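Local coordinates for protein sulfatase (Bacteroides fragilis CAG:558, PDB 6USS) that probably hydrolyses sulfate esters as a calcium-dependent arylsulfatase of the gut microbiome, here in a form carrying an engineered substitution at its catalytic position, at residues Gln56-His59 with Tyr60-Val63; Met69-Leu72 with Ala73-Val77; Ile266-Lys270 with Arg271-Lys275; Asp334-Leu337 with His338-Asn341. The protein carries 1 engineered substitution. One frame throughout, in Å; residues are numbered along the deposited sequence.

Contact 1: Gln56-His59 with Tyr60-Val63; sequences QKTH and YNEV
Thr-58 and Asn-61 reach across the first turn of helix 59-63 and hold each other's backbone. Asn-61 OD1 takes the Thr-58 N-H at 2.9 Å in an almost straight bond, the donor tilted from the amide carbonyl plane. In return, Thr-58 OG1 accepts from Asn-61 N at 3.1 Å, because chi1 of 65° sets the hydroxyl between its own N and carbonyl carbon, facing the helix start. Neither group stops there: OG1 also bonds to Gln-47 and Asn-61 ND2 to the carbonyl of Thr-49, while a water links Asn-61 OD1 with Gln-56 O. On the outer side, the extended Lys-57 chain passes Asn-61 CB and meets Glu-62 at about a right angle. Its NZ forms a salt bridge with Glu-62 OE1 (3.1 Å), coming from above the carboxylate plane rather than along it. One turn on, Val-63 CG1 sits over a face of the His-59 imidazole, 3.7 Å from the ring centroid, in a CH-pi contact offset toward the rim. The reciprocal pair of side-chain-to-backbone bonds is a capping box with Thr-58 as N-cap, the classic start of an alpha-helix.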
loop_
_atom_site.group_PDB
_atom_site.type_symbol
_atom_site.label_atom_id
_atom_site.label_comp_id
_atom_site.label_asym_id
_atom_site.label_seq_id
_atom_site.Cartn_x
_atom_site.Cartn_y
_atom_site.Cartn_z
ATOM N N GLN A 56 -30.193 10.418 31.184
ATOM C CA GLN A 56 -29.760 10.491 32.573
ATOM C C GLN A 56 -28.478 9.688 32.764
ATOM O O GLN A 56 -28.293 8.636 32.144
ATOM C CB GLN A 56 -30.865 10.012 33.532
ATOM C CG GLN A 56 -31.341 8.572 33.352
ATOM C CD GLN A 56 -32.867 8.391 33.585
ATOM O OE1 GLN A 56 -33.700 9.001 32.892
ATOM N NE2 GLN A 56 -33.226 7.538 34.552
ATOM N N LYS A 57 -27.582 10.221 33.598
ATOM C CA LYS A 57 -26.332 9.552 33.936
ATOM C C LYS A 57 -26.604 8.182 34.561
ATOM O O LYS A 57 -27.510 8.032 35.386
ATOM C CB LYS A 57 -25.551 10.445 34.905
ATOM C CG LYS A 57 -24.057 10.220 34.937
ATOM C CD LYS A 57 -23.312 11.351 35.668
ATOM C CE LYS A 57 -21.783 11.194 35.514
ATOM N NZ LYS A 57 -20.989 11.937 36.543
ATOM N N THR A 58 -25.826 7.165 34.167
ATOM C CA THR A 58 -25.984 5.827 34.730
ATOM C C THR A 58 -24.913 5.551 35.771
ATOM O O THR A 58 -23.977 6.327 35.967
ATOM C CB THR A 58 -25.903 4.729 33.671
ATOM O OG1 THR A 58 -24.580 4.721 33.119
ATOM C CG2 THR A 58 -26.952 4.915 32.602
ATOM N N HIS A 59 -25.047 4.403 36.436
ATOM C CA HIS A 59 -23.998 3.987 37.357
ATOM C C HIS A 59 -22.696 3.699 36.618
ATOM O O HIS A 59 -21.608 4.020 37.127
ATOM C CB HIS A 59 -24.427 2.763 38.163
ATOM C CG HIS A 59 -23.354 2.261 39.081
ATOM N ND1 HIS A 59 -22.807 3.043 40.082
ATOM C CD2 HIS A 59 -22.691 1.080 39.123
ATOM C CE1 HIS A 59 -21.868 2.354 40.712
ATOM N NE2 HIS A 59 -21.775 1.164 40.146
ATOM N N TYR A 60 -22.781 3.109 35.416
ATOM C CA TYR A 60 -21.575 2.935 34.611
ATOM C C TYR A 60 -20.899 4.268 34.347
ATOM O O TYR A 60 -19.672 4.376 34.454
ATOM C CB TYR A 60 -21.902 2.253 33.292
ATOM C CG TYR A 60 -22.239 0.795 33.453
ATOM C CD1 TYR A 60 -21.411 -0.047 34.187
ATOM C CD2 TYR A 60 -23.384 0.258 32.886
ATOM C CE1 TYR A 60 -21.701 -1.393 34.338
ATOM C CE2 TYR A 60 -23.686 -1.101 33.031
ATOM C CZ TYR A 60 -22.831 -1.912 33.759
ATOM O OH TYR A 60 -23.105 -3.234 33.926
ATOM N N ASN A 61 -21.679 5.298 34.000
ATOM C CA ASN A 61 -21.090 6.617 33.793
ATOM C C ASN A 61 -20.344 7.070 35.029
ATOM O O ASN A 61 -19.252 7.641 34.928
ATOM C CB ASN A 61 -22.160 7.644 33.438
ATOM C CG ASN A 61 -22.851 7.335 32.142
ATOM O OD1 ASN A 61 -24.038 7.598 31.981
ATOM N ND2 ASN A 61 -22.114 6.771 31.206
ATOM N N GLU A 62 -20.907 6.807 36.209
ATOM C CA GLU A 62 -20.231 7.203 37.437
ATOM C C GLU A 62 -18.906 6.464 37.607
ATOM O O GLU A 62 -17.931 7.047 38.093
ATOM C CB GLU A 62 -21.138 6.979 38.654
ATOM C CG GLU A 62 -22.462 7.764 38.679
ATOM C CD GLU A 62 -22.293 9.285 38.807
ATOM O OE1 GLU A 62 -21.149 9.800 38.745
ATOM O OE2 GLU A 62 -23.324 9.975 38.965
ATOM N N VAL A 63 -18.832 5.190 37.207
ATOM C CA VAL A 63 -17.625 4.423 37.540
ATOM C C VAL A 63 -16.517 4.528 36.479
ATOM O O VAL A 63 -15.333 4.526 36.828
ATOM C CB VAL A 63 -17.962 2.942 37.845
ATOM C CG1 VAL A 63 -19.076 2.849 38.850
ATOM C CG2 VAL A 63 -18.303 2.132 36.585
HETATM O O HOH W 1 -26.142 7.793 29.999
#

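Contact 2: Met69-Leu72 with Ala73-Val77; sequences MERL and AKQGV
Lys-74 folds back over the carbonyl of Glu-70 through two bends, chi3 at -132° and chi4 at 104°, after leaving the backbone with CG anti to its carbonyl carbon. NZ thereby ends 3.6 Å from Glu-70 CB, over the base of that side chain. Glu-70 itself runs extended beyond CG and carries its carboxylate outward, so OE1 stays 4.3 Å from Lys-74 NZ, beyond salt-bridge range; OE2 is taken by Ser-50. Gln-75, extended beyond CG, lays CG and CD against Arg-71 O. Its OE1 stands 3.1 Å from Arg-71 O, two acceptors that cannot bond each other; OE1 accepts from Arg-363 instead. Beneath these side chains the last turn of helix 67-74 runs out. Ala-73 N and Lys-74 N still give sound i to i-4 bonds to Met-69 O and Glu-70 O, both at 2.9 Å. Gln-75 N then divides itself between Arg-71 O and Leu-72 O, and both bonds are weak. Leu-72 points the other way, onto Val-317, Phe-319 and Ile-361 of the central sheet, whereas Arg-71 reaches Asp-304 of helix 283-308. The polar ends of Glu-70, Arg-71 and Gln-75 thus spend their bonding on other parts of the fold, leaving the turn itself to backbone bonds; the Glu-70 and Lys-74 charges probably add just a mild, longer-range attraction.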
loop_
_atom_site.group_PDB
_atom_site.type_symbol
_atom_site.label_atom_id
_atom_site.label_comp_id
_atom_site.label_asym_id
_atom_site.label_seq_id
_atom_site.Cartn_x
_atom_site.Cartn_y
_atom_site.Cartn_z
ATOM N N MET A 69 -12.969 11.692 26.023
ATOM C CA MET A 69 -14.252 11.659 25.321
ATOM C C MET A 69 -15.142 12.835 25.736
ATOM O O MET A 69 -15.826 13.428 24.896
ATOM C CB MET A 69 -14.977 10.328 25.588
ATOM C CG MET A 69 -14.376 9.107 24.909
ATOM S SD MET A 69 -15.312 7.587 25.230
ATOM C CE MET A 69 -16.917 7.941 24.496
ATOM N N GLU A 70 -15.170 13.173 27.032
ATOM C CA GLU A 70 -15.971 14.311 27.482
ATOM C C GLU A 70 -15.446 15.612 26.889
ATOM O O GLU A 70 -16.221 16.450 26.408
ATOM C CB GLU A 70 -15.961 14.389 29.006
ATOM C CG GLU A 70 -16.650 13.260 29.705
ATOM C CD GLU A 70 -16.480 13.325 31.219
ATOM O OE1 GLU A 70 -16.355 14.444 31.761
ATOM O OE2 GLU A 70 -16.484 12.256 31.869
ATOM N N ARG A 71 -14.125 15.795 26.945
ATOM C CA ARG A 71 -13.448 16.901 26.273
ATOM C C ARG A 71 -13.852 17.000 24.796
ATOM O O ARG A 71 -14.252 18.070 24.318
ATOM C CB ARG A 71 -11.931 16.704 26.429
ATOM C CG ARG A 71 -11.068 17.904 26.128
ATOM C CD ARG A 71 -9.657 17.743 26.706
ATOM N NE ARG A 71 -8.629 18.170 25.756
ATOM C CZ ARG A 71 -7.743 17.345 25.208
ATOM N NH1 ARG A 71 -7.770 16.062 25.537
ATOM N NH2 ARG A 71 -6.832 17.792 24.341
ATOM N N LEU A 72 -13.741 15.886 24.054
ATOM C CA LEU A 72 -14.094 15.891 22.633
ATOM C C LEU A 72 -15.562 16.269 22.424
ATOM O O LEU A 72 -15.893 17.031 21.506
ATOM C CB LEU A 72 -13.782 14.525 22.012
ATOM C CG LEU A 72 -13.930 14.353 20.491
ATOM C CD1 LEU A 72 -12.920 15.200 19.746
ATOM C CD2 LEU A 72 -13.802 12.889 20.070
ATOM N N ALA A 73 -16.454 15.774 23.291
ATOM C CA ALA A 73 -17.874 16.062 23.123
ATOM C C ALA A 73 -18.177 17.527 23.415
ATOM O O ALA A 73 -18.996 18.140 22.717
ATOM C CB ALA A 73 -18.710 15.142 24.013
ATOM N N LYS A 74 -17.532 18.105 24.442
ATOM C CA LYS A 74 -17.715 19.532 24.720
ATOM C C LYS A 74 -17.302 20.406 23.544
ATOM O O LYS A 74 -17.771 21.540 23.447
ATOM C CB LYS A 74 -16.944 19.970 25.979
ATOM C CG LYS A 74 -17.659 19.636 27.304
ATOM C CD LYS A 74 -16.767 19.936 28.536
ATOM C CE LYS A 74 -16.745 18.757 29.541
ATOM N NZ LYS A 74 -15.452 17.964 29.456
ATOM N N GLN A 75 -16.441 19.910 22.649
ATOM C CA GLN A 75 -16.053 20.639 21.450
ATOM C C GLN A 75 -16.800 20.188 20.199
ATOM O O GLN A 75 -16.597 20.781 19.131
ATOM C CB GLN A 75 -14.551 20.505 21.227
ATOM C CG GLN A 75 -13.736 20.947 22.420
ATOM C CD GLN A 75 -12.333 20.332 22.436
ATOM O OE1 GLN A 75 -12.159 19.122 22.219
ATOM N NE2 GLN A 75 -11.331 21.161 22.715
ATOM N N GLY A 76 -17.655 19.167 20.295
ATOM C CA GLY A 76 -18.361 18.673 19.128
ATOM C C GLY A 76 -19.803 18.269 19.368
ATOM O O GLY A 76 -20.482 18.820 20.247
ATOM N N VAL A 77 -20.292 17.314 18.577
ATOM C CA VAL A 77 -21.657 16.816 18.677
ATOM C C VAL A 77 -21.591 15.348 19.064
ATOM O O VAL A 77 -20.702 14.616 18.605
ATOM C CB VAL A 77 -22.445 17.007 17.358
ATOM C CG1 VAL A 77 -21.791 16.235 16.211
ATOM C CG2 VAL A 77 -23.933 16.601 17.514
#

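Contact 3: Ile266-Lys270 with Arg271-Lys275; sequences IDKDK and RFYQK
The NE side of the Arg-271 guanidinium meets the Asp-269 carboxylate in a two-pronged salt bridge. NE bonds OD1 at 3.1 Å and NH2 bonds OD2 at 3.0 Å, both on syn lone pairs, and the two flat groups are nearly coplanar, 25° apart. Asp-269 OD1 also receives the Arg-271 backbone N-H, this time from above the carboxylate plane. Phe-272 CZ lies over one face of the guanidinium, while Arg-271 CB stands 3.6 Å above the centre of the Phe-272 ring. The bend at Arg-271 chi3 (-72°) turns the guanidinium back toward Asp-269, and NH1 is left to pair with Glu-233. Further along, Asp-269 O takes two backbone donors, Phe-272 N at 3.0 Å and Tyr-273 N at 2.9 Å, which curls the chain into helix 273-279. Lys-268 lies over one face of the Tyr-273 ring: CG rests 3.8 Å from the centroid, a CH-pi contact, before the chain bends so that NZ donates to Tyr-273 OH at 2.8 Å. Phe-230 packs on both Asp-269 and Arg-271. With the main-chain oxygen accepting two N-H groups, all three oxygens of Asp-269 have donors here, and the paired charges probably help it remain ionised in a buried position.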
loop_
_atom_site.group_PDB
_atom_site.type_symbol
_atom_site.label_atom_id
_atom_site.label_comp_id
_atom_site.label_asym_id
_atom_site.label_seq_id
_atom_site.Cartn_x
_atom_site.Cartn_y
_atom_site.Cartn_z
ATOM N N ILE A 266 -9.763 -9.792 28.642
ATOM C CA ILE A 266 -9.687 -8.500 29.346
ATOM C C ILE A 266 -8.442 -8.561 30.228
ATOM O O ILE A 266 -8.499 -8.803 31.436
ATOM C CB ILE A 266 -10.967 -8.201 30.140
ATOM C CG1 ILE A 266 -12.216 -8.440 29.277
ATOM C CG2 ILE A 266 -10.942 -6.779 30.698
ATOM C CD1 ILE A 266 -12.246 -7.637 27.974
ATOM N N ASP A 267 -7.281 -8.318 29.610
ATOM C CA ASP A 267 -6.030 -8.262 30.366
ATOM C C ASP A 267 -5.996 -7.030 31.263
ATOM O O ASP A 267 -6.610 -6.004 30.967
ATOM C CB ASP A 267 -4.831 -8.231 29.421
ATOM C CG ASP A 267 -4.579 -9.571 28.733
ATOM O OD1 ASP A 267 -4.845 -10.626 29.347
ATOM O OD2 ASP A 267 -4.113 -9.570 27.572
ATOM N N LYS A 268 -5.256 -7.129 32.363
ATOM C CA LYS A 268 -5.160 -6.018 33.305
ATOM C C LYS A 268 -4.114 -5.013 32.842
ATOM O O LYS A 268 -2.976 -5.377 32.534
ATOM C CB LYS A 268 -4.804 -6.513 34.707
ATOM C CG LYS A 268 -5.973 -7.129 35.462
ATOM C CD LYS A 268 -5.515 -8.285 36.328
ATOM C CE LYS A 268 -6.662 -9.241 36.608
ATOM N NZ LYS A 268 -7.125 -9.023 37.996
ATOM N N ASP A 269 -4.505 -3.747 32.798
ATOM C CA ASP A 269 -3.594 -2.646 32.531
ATOM C C ASP A 269 -3.194 -2.062 33.879
ATOM O O ASP A 269 -3.987 -1.358 34.521
ATOM C CB ASP A 269 -4.264 -1.610 31.629
ATOM C CG ASP A 269 -3.295 -0.547 31.117
ATOM O OD1 ASP A 269 -2.199 -0.371 31.701
ATOM O OD2 ASP A 269 -3.638 0.122 30.121
ATOM N N LYS A 270 -1.972 -2.373 34.315
ATOM C CA LYS A 270 -1.503 -1.932 35.625
ATOM C C LYS A 270 -1.577 -0.414 35.795
ATOM O O LYS A 270 -1.719 0.061 36.928
ATOM C CB LYS A 270 -0.073 -2.430 35.866
ATOM C CG LYS A 270 0.908 -2.075 34.731
ATOM C CD LYS A 270 2.244 -2.828 34.829
ATOM C CE LYS A 270 3.358 -2.082 34.096
ATOM N NZ LYS A 270 4.663 -2.793 34.223
ATOM N N ARG A 271 -1.520 0.353 34.696
ATOM C CA ARG A 271 -1.626 1.806 34.789
ATOM C C ARG A 271 -2.908 2.251 35.484
ATOM O O ARG A 271 -2.941 3.317 36.105
ATOM C CB ARG A 271 -1.562 2.425 33.397
ATOM C CG ARG A 271 -0.261 2.151 32.685
ATOM C CD ARG A 271 -0.210 2.851 31.344
ATOM N NE ARG A 271 -1.100 2.213 30.378
ATOM C CZ ARG A 271 -1.338 2.690 29.163
ATOM N NH1 ARG A 271 -0.745 3.804 28.754
ATOM N NH2 ARG A 271 -2.160 2.053 28.360
ATOM N N PHE A 272 -3.971 1.468 35.400
ATOM C CA PHE A 272 -5.250 1.912 35.930
ATOM C C PHE A 272 -5.943 0.885 36.805
ATOM O O PHE A 272 -6.903 1.241 37.501
ATOM C CB PHE A 272 -6.192 2.301 34.779
ATOM C CG PHE A 272 -5.502 3.011 33.651
ATOM C CD1 PHE A 272 -5.070 4.326 33.805
ATOM C CD2 PHE A 272 -5.280 2.374 32.444
ATOM C CE1 PHE A 272 -4.427 4.992 32.764
ATOM C CE2 PHE A 272 -4.642 3.032 31.392
ATOM C CZ PHE A 272 -4.222 4.343 31.554
ATOM N N TYR A 273 -5.484 -0.364 36.799
ATOM C CA TYR A 273 -6.265 -1.444 37.383
ATOM C C TYR A 273 -6.545 -1.196 38.861
ATOM O O TYR A 273 -7.705 -1.197 39.290
ATOM C CB TYR A 273 -5.535 -2.762 37.178
ATOM C CG TYR A 273 -6.185 -3.905 37.883
ATOM C CD1 TYR A 273 -7.318 -4.516 37.359
ATOM C CD2 TYR A 273 -5.665 -4.387 39.070
ATOM C CE1 TYR A 273 -7.918 -5.570 38.005
ATOM C CE2 TYR A 273 -6.250 -5.447 39.721
ATOM C CZ TYR A 273 -7.375 -6.036 39.187
ATOM O OH TYR A 273 -7.943 -7.092 39.845
ATOM N N GLN A 274 -5.494 -0.959 39.653
ATOM C CA GLN A 274 -5.658 -0.856 41.100
ATOM C C GLN A 274 -6.550 0.314 41.490
ATOM O O GLN A 274 -7.262 0.243 42.502
ATOM C CB GLN A 274 -4.292 -0.735 41.788
ATOM C CG GLN A 274 -4.347 -0.883 43.309
ATOM C CD GLN A 274 -5.002 -2.190 43.736
ATOM O OE1 GLN A 274 -4.648 -3.269 43.255
ATOM N NE2 GLN A 274 -5.970 -2.095 44.636
ATOM N N LYS A 275 -6.540 1.392 40.705
ATOM C CA LYS A 275 -7.411 2.517 41.023
ATOM C C LYS A 275 -8.875 2.082 41.082
ATOM O O LYS A 275 -9.612 2.470 41.999
ATOM C CB LYS A 275 -7.211 3.643 40.005
ATOM C CG LYS A 275 -8.183 4.818 40.214
ATOM C CD LYS A 275 -7.983 5.924 39.177
ATOM C CE LYS A 275 -8.150 5.416 37.755
ATOM N NZ LYS A 275 -8.086 6.558 36.783
#

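Contact 4: Asp334-Leu337 with His338-Asn341; sequences DGKL and HTQN
Gln-340 and Thr-339 fold back on the carbonyls of Asp-334 and Lys-336, making the close-knit side of this turn. Gln-340, bent at chi2 (76°), sends NE2 to Asp-334 O at 3.0 Å in a nearly straight bond; that oxygen lies close to the amide plane of Gln-340, but the donor stands well above the carbonyl plane of Asp-334. Gln-340 OE1 turns back to receive a weak bond from Thr-339 N. The same N-H gives another weak bond to Lys-336 O at 3.2 Å, closing the type II beta turn from Lys-336 to Thr-339. Chi1 of 68° brings Thr-339 OG1 to 2.5 Å from Lys-336 O, so short for a hydrogen bond that the distance is doubtful. The outer side is looser and made of carbon contacts. Leu-337 CG lies over one face of the His-338 ring, 3.9 Å from the centroid, a CH-pi contact, and the ring also meets Pro-436. The exposed Lys-336 chain crosses Thr-339 at about a right angle, its CG 3.9 Å from Thr-339 CG2. Asp-334 directs its own carboxylate away, to Thr-282. Main-chain oxygens take most of the bonds here; the buried Gln-340 amide gives a good bond to Asp-334 O and receives a weak one from Thr-339 N.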
loop_
_atom_site.group_PDB
_atom_site.type_symbol
_atom_site.label_atom_id
_atom_site.label_comp_id
_atom_site.label_asym_id
_atom_site.label_seq_id
_atom_site.Cartn_x
_atom_site.Cartn_y
_atom_site.Cartn_z
ATOM N N ASP A 334 -18.975 -9.082 35.510
ATOM C CA ASP A 334 -19.878 -9.231 36.638
ATOM C C ASP A 334 -21.124 -8.384 36.389
ATOM O O ASP A 334 -21.253 -7.705 35.365
ATOM C CB ASP A 334 -19.187 -8.847 37.950
ATOM C CG ASP A 334 -18.192 -9.908 38.427
ATOM O OD1 ASP A 334 -18.511 -11.119 38.352
ATOM O OD2 ASP A 334 -17.088 -9.537 38.874
ATOM N N GLY A 335 -22.053 -8.431 37.343
ATOM C CA GLY A 335 -23.380 -7.880 37.166
ATOM C C GLY A 335 -24.332 -8.862 36.498
ATOM O O GLY A 335 -23.931 -9.865 35.906
ATOM N N LYS A 336 -25.627 -8.557 36.606
ATOM C CA LYS A 336 -26.656 -9.418 36.033
ATOM C C LYS A 336 -26.370 -9.657 34.558
ATOM O O LYS A 336 -26.221 -8.711 33.778
ATOM C CB LYS A 336 -28.034 -8.780 36.224
ATOM C CG LYS A 336 -29.192 -9.564 35.640
ATOM C CD LYS A 336 -30.493 -9.272 36.396
ATOM C CE LYS A 336 -31.651 -8.938 35.441
ATOM N NZ LYS A 336 -32.048 -10.083 34.559
ATOM N N LEU A 337 -26.255 -10.929 34.183
ATOM C CA LEU A 337 -25.852 -11.259 32.823
ATOM C C LEU A 337 -26.835 -10.667 31.808
ATOM O O LEU A 337 -28.046 -10.605 32.053
ATOM C CB LEU A 337 -25.746 -12.781 32.670
ATOM C CG LEU A 337 -25.049 -13.323 31.419
ATOM C CD1 LEU A 337 -23.626 -12.769 31.324
ATOM C CD2 LEU A 337 -25.040 -14.853 31.418
ATOM N N HIS A 338 -26.292 -10.215 30.665
ATOM C CA HIS A 338 -27.014 -9.587 29.552
ATOM C C HIS A 338 -27.511 -8.189 29.892
ATOM O O HIS A 338 -28.421 -7.680 29.219
ATOM C CB HIS A 338 -28.202 -10.428 29.068
ATOM C CG HIS A 338 -27.854 -11.851 28.768
ATOM N ND1 HIS A 338 -27.057 -12.217 27.701
ATOM C CD2 HIS A 338 -28.194 -13.004 29.395
ATOM C CE1 HIS A 338 -26.928 -13.532 27.681
ATOM N NE2 HIS A 338 -27.607 -14.034 28.697
ATOM N N THR A 339 -26.961 -7.546 30.926
ATOM C CA THR A 339 -27.335 -6.172 31.259
ATOM C C THR A 339 -26.149 -5.215 31.281
ATOM O O THR A 339 -26.282 -4.100 31.785
ATOM C CB THR A 339 -28.062 -6.118 32.606
ATOM O OG1 THR A 339 -27.150 -6.440 33.666
ATOM C CG2 THR A 339 -29.251 -7.087 32.619
ATOM N N GLN A 340 -24.998 -5.611 30.739
ATOM C CA GLN A 340 -23.793 -4.801 30.867
ATOM C C GLN A 340 -23.783 -3.584 29.944
ATOM O O GLN A 340 -22.790 -2.843 29.948
ATOM C CB GLN A 340 -22.557 -5.661 30.603
ATOM C CG GLN A 340 -22.160 -6.571 31.746
ATOM C CD GLN A 340 -23.064 -7.804 31.873
ATOM O OE1 GLN A 340 -23.895 -8.078 31.001
ATOM N NE2 GLN A 340 -22.908 -8.542 32.972
ATOM N N ASN A 341 -24.834 -3.357 29.149
ATOM C CA ASN A 341 -25.013 -2.107 28.413
ATOM C C ASN A 341 -26.266 -1.374 28.895
ATOM O O ASN A 341 -26.855 -0.568 28.162
ATOM C CB ASN A 341 -25.064 -2.357 26.905
ATOM C CG ASN A 341 -23.836 -3.092 26.395
ATOM O OD1 ASN A 341 -22.747 -2.509 26.279
ATOM N ND2 ASN A 341 -23.996 -4.380 26.107
#

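How the contacts relate
From the N terminus, the chain leaves strand 35-41 and contact 1 closes the following loop by starting helix 59-63. Contact 2 comes next, ending helix 67-74 just before strand 77-83 enters the central sheet. Much later, contact 3 ends the loop after strand 253-258 and opens helix 273-279; contact 4 closes a turn in the loop between strand 315-321 and helix 353-356. All four are local and in series, so none nests in or crosses another. Contacts 1 and 4 meet in space, where Tyr-60 OH packs 3.5 Å from Gln-340 CA. Lys-279, on the helix opened at contact 3, bonds the carbonyl of Val-63 in contact 1.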